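Local coordinates for breast cancer anti-estrogen resistance protein 1 (Mus musculus, PDB 5W93) that serves as a docking protein coordinating tyrosine-kinase signalling in cell adhesion and migration, and binds the paxillin LD1 peptide through its C-terminal domain, at residues Phe13-Ala18 with Gln126-Leu131; Thr26-Ala31 with Lys50-Ser55; Asp88-Ile93 with Lys118-Ser123. The protein carries 2 engineered substitutions. One frame throughout, in Å; residues are numbered along the deposited sequence.

Contact 1: residues Phe13-Ala18 with Gln126-Leu131; sequences FYLEQA and QFRRVL. Engineered in segment 13-18: Ala-18 (natural residue Cys).
Leu-131 and Leu-15 meet where segments 13-18 and 126-131, of helices 5-37 and 107-135, run nearly antiparallel, and Leu-131 reaches across from its first side-chain atom. Its CB meets the methyl CD1 of Leu-15 at 4.1 Å. CG then swings to the side of the backbone N (chi1 -69°), which carries the branch inward, and CD1 ends 3.9 Å from CB of Ala-18, an engineered residue that is cysteine in the natural protein. On its own helix the same CD1 methyl lies above one face of the Phe-127 ring, displaced toward the rim, so it touches both the methyl of Ala-18 and, at about a right angle to that, an aromatic face one turn back. A branched aliphatic chain suits this place because Leu-15 and the Phe-127 ring are apolar and neither asks for a polar group.

Leu-15 leaves its helix at an angle, with CG placed beside its carbonyl carbon (chi1 175°), and its CD1 passes over to 3.8 Å from the carbonyl O of Arg-128. This is plain van der Waals contact. The arginine gives its aliphatic start, CG lying 4.1 Å from Leu-15 CD1, and then bends so that it also brushes Glu-19 and Leu-22.

The first and last helices of the domain are thus joined. Leu-131 also touches Leu-66 of helix 42-69 and Val-79 of helix 73-102, while Tyr-14 packs against helix 42-69.

Contact 2: residues Thr26-Ala31 with Lys50-Ser55; sequences TDAVDA and KFVILS
Val-52 turns one methyl at Ala-28 by its first torsion: with chi1 at 166°, CG1 is opposite the backbone N, and CG2 lies beside that N, facing the other helix. Ser-55 takes the tighter setting, chi1 66°, with OG tucked between its own N and carbonyl carbon and turned back along the helix.

CG2 of Val-52 rests 3.5 Å from the carbonyl O of Ala-28 and also meets CG2 of Val-29, at 4.2 Å, the two valines crossing at a slant. The small methyl of Ala-28 lets the backbones close in, their CA atoms at Ala-28 and Val-52 being 5.2 Å apart. Its CB lies 3.7 Å from Ser-55 OG and also faces the carbonyl O of Phe-51.

Both segments belong to the divergent helix-loop-helix motif, whose antiparallel helices 5-37 and 42-69 form one pair of the FAT-like four-helix bundle. A serine can sit in this buried place because its hydroxyl has two carbonyl oxygens of its own helix within reach, Phe-51 O at 3.0 Å and Val-52 O at 3.1 Å from OG, though its single proton can serve only one well. On the other side of helix 42-69, Lys-50 bonds to the backbone of the bound paxillin peptide, while Ile-53 and Leu-54 pack on its apolar side chains.

Contact 3: residues Asp88-Ile93 with Lys118-Ser123; sequences DLLRGI and KELGHS
Leu-89 and Leu-120 mark the level at which helices 73-102 and 107-135 come nearest here, their CA atoms 6.2 Å apart. The two segments run at 160° to each other, almost antiparallel, with axes 9.9 Å apart, a distance that gives room for large aliphatic side chains between them.

Leu-89 points straight across and divides its branch among three residues. CD1 lies 3.6 Å from OG of Ser-123, and CD2 comes 3.4 Å from the carboxyl carbon CD of Glu-119, the leucine and glutamate side chains crossing at about a right angle. At its root, Leu-89 CB meets CD1 of Leu-120 at 4.1 Å. The extended chain of Glu-119 passes across the leucine, CG and the carboxylate touching its methyls, at the partly exposed border of the contact, where a residue with an aliphatic stem and a polar end fits well.

Leu-120 sets CG beside its carbonyl carbon (chi1 179°) and sends both methyls toward the other helix. CD2 touches Ile-93 CD1 at 3.6 Å and Leu-90 CD2 at 4.0 Å, the isoleucine running across at nearly a right angle. Further along, the hydroxyl of Ser-123 gives a 3.0 Å hydrogen bond from OG to Glu-119 O, tilted out of the carbonyl plane. That bond satisfies the buried hydroxyl within its own helix; Ser-123 N reaches the same oxygen from the opposite face, so Glu-119 O accepts two bonds.

Leu-120 also meets Ala-56 of helix 42-69. Leu-90 packs on the bound paxillin peptide as well, and Arg-91 forms a salt bridge with an acidic side chain of it. This layer of leucine and isoleucine between antiparallel neighbours is part of the core of a FAT-like four-helix bundle, the C-terminal domain of the Cas family.

All three contacts lie in one four-helix bundle and join antiparallel helices. Contact 1 ties helix 5-37 to helix 107-135, the first and last; within the loop it closes, contact 2 pairs helices 5-37 and 42-69, and contact 3 then pairs 73-102 with 107-135. Contacts 2 and 3 have centres about 11 Å apart and touch directly, Val-52 CG1 lying 3.6 Å from Leu-120 CD2, and Ile-53 meeting Ile-93. Contact 1 sits farther along the bundle, its centre about 18 Å from that of contact 2 and 17 Å from that of contact 3. The paxillin peptide is reached from contacts 2 and 3, so the packed core lies just behind the binding surface.

Contact 1: residues Phe13-Ala18 with Gln126-Leu131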
loop_
_atom_site.group_PDB
_atom_site.type_symbol
_atom_site.label_atom_id
_atom_site.label_comp_id
_atom_site.label_asym_id
_atom_site.label_seq_id
_atom_site.Cartn_x
_atom_site.Cartn_y
_atom_site.Cartn_z
ATOM N N PHE A 13 13.958 -12.659 -6.213
ATOM C CA PHE A 13 14.581 -11.577 -5.471
ATOM C C PHE A 13 13.534 -10.569 -4.939
ATOM O O PHE A 13 13.531 -10.222 -3.756
ATOM C CB PHE A 13 15.594 -10.848 -6.352
ATOM C CG PHE A 13 16.304 -9.735 -5.645
ATOM C CD1 PHE A 13 17.372 -10.011 -4.797
ATOM C CD2 PHE A 13 15.923 -8.420 -5.834
ATOM C CE1 PHE A 13 18.029 -8.996 -4.142
ATOM C CE2 PHE A 13 16.574 -7.396 -5.177
ATOM C CZ PHE A 13 17.630 -7.689 -4.326
ATOM N N TYR A 14 12.655 -10.086 -5.805
ATOM C CA TYR A 14 11.723 -9.064 -5.335
ATOM C C TYR A 14 10.583 -9.643 -4.495
ATOM O O TYR A 14 9.988 -8.920 -3.695
ATOM C CB TYR A 14 11.201 -8.227 -6.506
ATOM C CG TYR A 14 12.223 -7.157 -6.816
ATOM C CD1 TYR A 14 12.414 -6.090 -5.949
ATOM C CD2 TYR A 14 13.049 -7.253 -7.922
ATOM C CE1 TYR A 14 13.376 -5.123 -6.202
ATOM C CE2 TYR A 14 14.023 -6.292 -8.182
ATOM C CZ TYR A 14 14.180 -5.234 -7.320
ATOM O OH TYR A 14 15.142 -4.276 -7.587
ATOM N N LEU A 15 10.322 -10.944 -4.625
ATOM C CA LEU A 15 9.422 -11.634 -3.693
ATOM C C LEU A 15 9.977 -11.528 -2.274
ATOM O O LEU A 15 9.259 -11.234 -1.329
ATOM C CB LEU A 15 9.242 -13.109 -4.075
ATOM C CG LEU A 15 8.426 -13.986 -3.115
ATOM C CD1 LEU A 15 7.004 -13.421 -2.933
ATOM C CD2 LEU A 15 8.353 -15.439 -3.602
ATOM N N GLU A 16 11.274 -11.780 -2.135
ATOM C CA GLU A 16 11.933 -11.665 -0.843
ATOM C C GLU A 16 11.835 -10.241 -0.285
ATOM O O GLU A 16 11.576 -10.057 0.906
ATOM C CB GLU A 16 13.398 -12.113 -0.962
ATOM C CG GLU A 16 14.252 -11.808 0.250
ATOM C CD GLU A 16 14.813 -10.394 0.227
ATOM O OE1 GLU A 16 15.464 -10.021 -0.782
ATOM O OE2 GLU A 16 14.574 -9.653 1.208
ATOM N N GLN A 17 12.068 -9.242 -1.134
ATOM C CA GLN A 17 11.951 -7.839 -0.721
ATOM C C GLN A 17 10.515 -7.475 -0.358
ATOM O O GLN A 17 10.269 -6.739 0.594
ATOM C CB GLN A 17 12.437 -6.903 -1.823
ATOM C CG GLN A 17 13.782 -6.281 -1.561
ATOM C CD GLN A 17 13.959 -4.959 -2.277
ATOM O OE1 GLN A 17 12.987 -4.350 -2.754
ATOM N NE2 GLN A 17 15.197 -4.500 -2.354
ATOM N N ALA A 18 9.573 -7.973 -1.143
ATOM C CA ALA A 18 8.156 -7.749 -0.856
ATOM C C ALA A 18 7.782 -8.319 0.515
ATOM O O ALA A 18 7.057 -7.681 1.273
ATOM C CB ALA A 18 7.300 -8.358 -1.940
ATOM N N GLN A 126 -2.331 -9.859 -1.661
ATOM C CA GLN A 126 -2.643 -10.487 -2.928
ATOM C C GLN A 126 -1.508 -10.282 -3.938
ATOM O O GLN A 126 -1.130 -11.212 -4.652
ATOM C CB GLN A 126 -3.952 -9.919 -3.458
ATOM C CG GLN A 126 -4.517 -10.651 -4.611
ATOM C CD GLN A 126 -5.958 -10.315 -4.786
ATOM O OE1 GLN A 126 -6.290 -9.323 -5.423
ATOM N NE2 GLN A 126 -6.831 -11.121 -4.193
ATOM N N PHE A 127 -0.965 -9.064 -3.980
ATOM C CA PHE A 127 0.212 -8.758 -4.797
ATOM C C PHE A 127 1.359 -9.722 -4.480
ATOM O O PHE A 127 1.944 -10.323 -5.376
ATOM C CB PHE A 127 0.659 -7.313 -4.563
ATOM C CG PHE A 127 1.909 -6.914 -5.323
ATOM C CD1 PHE A 127 2.127 -7.342 -6.630
ATOM C CD2 PHE A 127 2.859 -6.082 -4.724
ATOM C CE1 PHE A 127 3.275 -6.953 -7.331
ATOM C CE2 PHE A 127 4.011 -5.685 -5.412
ATOM C CZ PHE A 127 4.218 -6.121 -6.721
ATOM N N ARG A 128 1.649 -9.880 -3.202
ATOM C CA ARG A 128 2.733 -10.764 -2.778
ATOM C C ARG A 128 2.451 -12.218 -3.170
ATOM O O ARG A 128 3.341 -12.924 -3.642
ATOM C CB ARG A 128 2.953 -10.653 -1.270
ATOM C CG ARG A 128 4.241 -11.336 -0.810
ATOM C CD ARG A 128 4.035 -12.217 0.405
ATOM N NE ARG A 128 3.553 -13.550 0.062
ATOM C CZ ARG A 128 2.299 -13.959 0.222
ATOM N NH1 ARG A 128 1.387 -13.133 0.720
ATOM N NH2 ARG A 128 1.957 -15.197 -0.117
ATOM N N ARG A 129 1.208 -12.658 -2.989
ATOM C CA ARG A 129 0.822 -14.014 -3.385
ATOM C C ARG A 129 1.074 -14.249 -4.880
ATOM O O ARG A 129 1.652 -15.260 -5.283
ATOM C CB ARG A 129 -0.648 -14.279 -3.047
ATOM C CG ARG A 129 -0.973 -15.773 -2.895
ATOM C CD ARG A 129 -2.449 -16.024 -2.631
ATOM N NE ARG A 129 -3.123 -16.456 -3.849
ATOM C CZ ARG A 129 -3.775 -15.644 -4.673
ATOM N NH1 ARG A 129 -3.859 -14.350 -4.405
ATOM N NH2 ARG A 129 -4.348 -16.129 -5.764
ATOM N N VAL A 130 0.646 -13.308 -5.700
ATOM C CA VAL A 130 0.854 -13.382 -7.139
ATOM C C VAL A 130 2.343 -13.404 -7.548
ATOM O O VAL A 130 2.731 -14.148 -8.457
ATOM C CB VAL A 130 0.131 -12.201 -7.821
ATOM C CG1 VAL A 130 0.612 -12.002 -9.239
ATOM C CG2 VAL A 130 -1.392 -12.430 -7.764
ATOM N N LEU A 131 3.179 -12.598 -6.893
ATOM C CA LEU A 131 4.628 -12.677 -7.135
ATOM C C LEU A 131 5.168 -14.080 -6.885
ATOM O O LEU A 131 6.006 -14.570 -7.632
ATOM C CB LEU A 131 5.396 -11.693 -6.254
ATOM C CG LEU A 131 5.246 -10.205 -6.539
ATOM C CD1 LEU A 131 6.023 -9.405 -5.498
ATOM C CD2 LEU A 131 5.746 -9.917 -7.948
#

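Contact 2: residues Thr26-Ala31 with Lys50-Ser55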
loop_
_atom_site.group_PDB
_atom_site.type_symbol
_atom_site.label_atom_id
_atom_site.label_comp_id
_atom_site.label_asym_id
_atom_site.label_seq_id
_atom_site.Cartn_x
_atom_site.Cartn_y
_atom_site.Cartn_z
ATOM N N THR A 26 2.358 -4.423 7.652
ATOM C CA THR A 26 1.448 -5.051 8.596
ATOM C C THR A 26 1.503 -4.356 9.948
ATOM O O THR A 26 0.465 -4.125 10.564
ATOM C CB THR A 26 1.763 -6.545 8.781
ATOM O OG1 THR A 26 1.791 -7.177 7.499
ATOM C CG2 THR A 26 0.690 -7.200 9.632
ATOM N N ASP A 27 2.709 -4.016 10.400
ATOM C CA ASP A 27 2.860 -3.260 11.639
ATOM C C ASP A 27 2.193 -1.879 11.523
ATOM O O ASP A 27 1.570 -1.412 12.472
ATOM C CB ASP A 27 4.334 -3.101 12.017
ATOM C CG ASP A 27 4.972 -4.414 12.455
ATOM O OD1 ASP A 27 4.224 -5.368 12.770
ATOM O OD2 ASP A 27 6.215 -4.487 12.489
ATOM N N ALA A 28 2.315 -1.228 10.368
ATOM C CA ALA A 28 1.745 0.125 10.221
ATOM C C ALA A 28 0.219 0.091 10.129
ATOM O O ALA A 28 -0.472 0.956 10.686
ATOM C CB ALA A 28 2.337 0.834 8.994
ATOM N N VAL A 29 -0.308 -0.896 9.411
ATOM C CA VAL A 29 -1.753 -1.075 9.304
ATOM C C VAL A 29 -2.385 -1.458 10.654
ATOM O O VAL A 29 -3.419 -0.910 11.024
ATOM C CB VAL A 29 -2.094 -2.135 8.245
ATOM C CG1 VAL A 29 -3.557 -2.510 8.302
ATOM C CG2 VAL A 29 -1.730 -1.615 6.853
ATOM N N ASP A 30 -1.758 -2.386 11.374
ATOM C CA ASP A 30 -2.177 -2.749 12.728
ATOM C C ASP A 30 -2.240 -1.536 13.646
ATOM O O ASP A 30 -3.210 -1.347 14.374
ATOM C CB ASP A 30 -1.211 -3.768 13.351
ATOM C CG ASP A 30 -1.351 -5.161 12.769
ATOM O OD1 ASP A 30 -2.338 -5.428 12.052
ATOM O OD2 ASP A 30 -0.455 -5.996 13.055
ATOM N N ALA A 31 -1.179 -0.729 13.623
ATOM C CA ALA A 31 -1.094 0.449 14.468
ATOM C C ALA A 31 -2.196 1.433 14.084
ATOM O O ALA A 31 -2.807 2.059 14.952
ATOM C CB ALA A 31 0.274 1.099 14.357
ATOM N N LYS A 50 -0.208 8.329 7.295
ATOM C CA LYS A 50 1.036 8.575 6.580
ATOM C C LYS A 50 1.993 7.385 6.707
ATOM O O LYS A 50 2.700 7.063 5.756
ATOM C CB LYS A 50 1.701 9.856 7.080
ATOM C CG LYS A 50 0.913 11.110 6.692
ATOM C CD LYS A 50 1.734 12.363 6.932
ATOM C CE LYS A 50 1.697 12.768 8.375
ATOM N NZ LYS A 50 1.630 14.263 8.506
ATOM N N PHE A 51 2.021 6.735 7.868
ATOM C CA PHE A 51 2.905 5.570 8.058
ATOM C C PHE A 51 2.474 4.414 7.141
ATOM O O PHE A 51 3.309 3.693 6.561
ATOM C CB PHE A 51 2.895 5.080 9.520
ATOM C CG PHE A 51 3.291 6.121 10.543
ATOM C CD1 PHE A 51 4.136 7.177 10.212
ATOM C CD2 PHE A 51 2.829 6.023 11.853
ATOM C CE1 PHE A 51 4.510 8.121 11.159
ATOM C CE2 PHE A 51 3.201 6.980 12.811
ATOM C CZ PHE A 51 4.040 8.018 12.459
ATOM N N VAL A 52 1.160 4.234 7.021
ATOM C CA VAL A 52 0.615 3.197 6.139
ATOM C C VAL A 52 0.985 3.469 4.681
ATOM O O VAL A 52 1.412 2.574 3.953
ATOM C CB VAL A 52 -0.921 3.099 6.269
ATOM C CG1 VAL A 52 -1.500 2.286 5.134
ATOM C CG2 VAL A 52 -1.291 2.472 7.616
ATOM N N ILE A 53 0.825 4.722 4.270
ATOM C CA ILE A 53 1.102 5.141 2.905
ATOM C C ILE A 53 2.588 4.976 2.569
ATOM O O ILE A 53 2.958 4.406 1.544
ATOM C CB ILE A 53 0.678 6.619 2.703
ATOM C CG1 ILE A 53 -0.845 6.725 2.767
ATOM C CG2 ILE A 53 1.190 7.163 1.380
ATOM C CD1 ILE A 53 -1.345 8.174 2.938
ATOM N N LEU A 54 3.440 5.482 3.441
ATOM C CA LEU A 54 4.868 5.355 3.221
ATOM C C LEU A 54 5.319 3.892 3.098
ATOM O O LEU A 54 6.085 3.543 2.204
ATOM C CB LEU A 54 5.592 6.080 4.350
ATOM C CG LEU A 54 6.877 5.624 5.008
ATOM C CD1 LEU A 54 8.062 5.855 4.081
ATOM C CD2 LEU A 54 6.988 6.463 6.260
ATOM N N SER A 55 4.813 3.028 3.966
ATOM C CA SER A 55 5.252 1.635 3.968
ATOM C C SER A 55 4.660 0.852 2.773
ATOM O O SER A 55 5.358 0.048 2.153
ATOM C CB SER A 55 4.896 0.973 5.307
ATOM O OG SER A 55 3.487 0.883 5.487
#

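Contact 3: residues Asp88-Ile93 with Lys118-Ser123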
loop_
_atom_site.group_PDB
_atom_site.type_symbol
_atom_site.label_atom_id
_atom_site.label_comp_id
_atom_site.label_asym_id
_atom_site.label_seq_id
_atom_site.Cartn_x
_atom_site.Cartn_y
_atom_site.Cartn_z
ATOM N N ASP A 88 -3.694 3.650 -6.692
ATOM C CA ASP A 88 -5.068 4.146 -6.591
ATOM C C ASP A 88 -5.559 4.137 -5.138
ATOM O O ASP A 88 -6.165 5.101 -4.664
ATOM C CB ASP A 88 -5.997 3.310 -7.463
ATOM C CG ASP A 88 -5.969 3.738 -8.914
ATOM O OD1 ASP A 88 -5.118 4.585 -9.259
ATOM O OD2 ASP A 88 -6.793 3.235 -9.710
ATOM N N LEU A 89 -5.290 3.043 -4.434
ATOM C CA LEU A 89 -5.696 2.915 -3.041
ATOM C C LEU A 89 -4.961 3.899 -2.109
ATOM O O LEU A 89 -5.555 4.419 -1.155
ATOM C CB LEU A 89 -5.493 1.485 -2.566
ATOM C CG LEU A 89 -6.349 0.408 -3.240
ATOM C CD1 LEU A 89 -5.906 -0.979 -2.778
ATOM C CD2 LEU A 89 -7.831 0.629 -2.959
ATOM N N LEU A 90 -3.685 4.164 -2.384
ATOM C CA LEU A 90 -2.963 5.185 -1.621
ATOM C C LEU A 90 -3.629 6.557 -1.762
ATOM O O LEU A 90 -3.740 7.276 -0.774
ATOM C CB LEU A 90 -1.488 5.271 -2.039
ATOM C CG LEU A 90 -0.624 4.031 -1.746
ATOM C CD1 LEU A 90 0.865 4.337 -1.883
ATOM C CD2 LEU A 90 -0.921 3.487 -0.367
ATOM N N ARG A 91 -4.062 6.923 -2.970
ATOM C CA ARG A 91 -4.778 8.196 -3.146
ATOM C C ARG A 91 -6.108 8.175 -2.398
ATOM O O ARG A 91 -6.518 9.186 -1.818
ATOM C CB ARG A 91 -5.012 8.506 -4.630
ATOM C CG ARG A 91 -3.750 8.896 -5.374
ATOM C CD ARG A 91 -4.045 9.335 -6.803
ATOM N NE ARG A 91 -4.467 8.228 -7.654
ATOM C CZ ARG A 91 -3.646 7.550 -8.452
ATOM N NH1 ARG A 91 -2.361 7.872 -8.501
ATOM N NH2 ARG A 91 -4.104 6.551 -9.200
ATOM N N GLY A 92 -6.774 7.026 -2.418
ATOM C CA GLY A 92 -8.004 6.830 -1.675
ATOM C C GLY A 92 -7.796 7.006 -0.177
ATOM O O GLY A 92 -8.645 7.578 0.522
ATOM N N ILE A 93 -6.678 6.504 0.333
ATOM C CA ILE A 93 -6.349 6.684 1.740
ATOM C C ILE A 93 -6.052 8.163 2.060
ATOM O O ILE A 93 -6.492 8.664 3.099
ATOM C CB ILE A 93 -5.169 5.793 2.141
ATOM C CG1 ILE A 93 -5.605 4.323 2.048
ATOM C CG2 ILE A 93 -4.702 6.115 3.557
ATOM C CD1 ILE A 93 -4.495 3.349 2.128
ATOM N N LYS A 118 -8.141 -1.246 4.935
ATOM C CA LYS A 118 -8.370 -2.704 4.874
ATOM C C LYS A 118 -8.176 -3.245 3.454
ATOM O O LYS A 118 -7.532 -4.277 3.249
ATOM C CB LYS A 118 -9.784 -3.081 5.339
ATOM C CG LYS A 118 -10.048 -3.067 6.828
ATOM C CD LYS A 118 -11.437 -3.680 7.102
ATOM C CE LYS A 118 -11.986 -3.298 8.475
ATOM N NZ LYS A 118 -13.487 -3.236 8.468
ATOM N N GLU A 119 -8.751 -2.550 2.482
ATOM C CA GLU A 119 -8.627 -2.942 1.082
ATOM C C GLU A 119 -7.173 -2.921 0.625
ATOM O O GLU A 119 -6.736 -3.795 -0.130
ATOM C CB GLU A 119 -9.462 -2.024 0.189
ATOM C CG GLU A 119 -9.354 -2.383 -1.288
ATOM C CD GLU A 119 -10.306 -1.585 -2.165
ATOM O OE1 GLU A 119 -10.917 -0.609 -1.659
ATOM O OE2 GLU A 119 -10.425 -1.925 -3.363
ATOM N N LEU A 120 -6.424 -1.926 1.095
ATOM C CA LEU A 120 -4.983 -1.878 0.834
ATOM C C LEU A 120 -4.262 -3.087 1.411
ATOM O O LEU A 120 -3.460 -3.719 0.715
ATOM C CB LEU A 120 -4.365 -0.591 1.392
ATOM C CG LEU A 120 -2.843 -0.489 1.182
ATOM C CD1 LEU A 120 -2.495 -0.222 -0.278
ATOM C CD2 LEU A 120 -2.231 0.582 2.085
ATOM N N GLY A 121 -4.534 -3.414 2.672
ATOM C CA GLY A 121 -3.963 -4.610 3.281
ATOM C C GLY A 121 -4.201 -5.891 2.487
ATOM O O GLY A 121 -3.281 -6.682 2.225
ATOM N N HIS A 122 -5.453 -6.099 2.098
ATOM C CA HIS A 122 -5.823 -7.241 1.282
ATOM C C HIS A 122 -5.110 -7.244 -0.075
ATOM O O HIS A 122 -4.598 -8.276 -0.514
ATOM C CB HIS A 122 -7.344 -7.251 1.084
ATOM C CG HIS A 122 -7.781 -7.775 -0.239
ATOM N ND1 HIS A 122 -7.857 -9.129 -0.522
ATOM C CD2 HIS A 122 -8.184 -7.141 -1.369
ATOM C CE1 HIS A 122 -8.286 -9.296 -1.754
ATOM N NE2 HIS A 122 -8.492 -8.102 -2.294
ATOM N N SER A 123 -5.082 -6.091 -0.737
ATOM C CA SER A 123 -4.541 -6.022 -2.089
ATOM C C SER A 123 -3.024 -6.217 -2.090
ATOM O O SER A 123 -2.470 -6.779 -3.035
ATOM C CB SER A 123 -4.903 -4.688 -2.751
ATOM O OG SER A 123 -6.299 -4.590 -2.991
#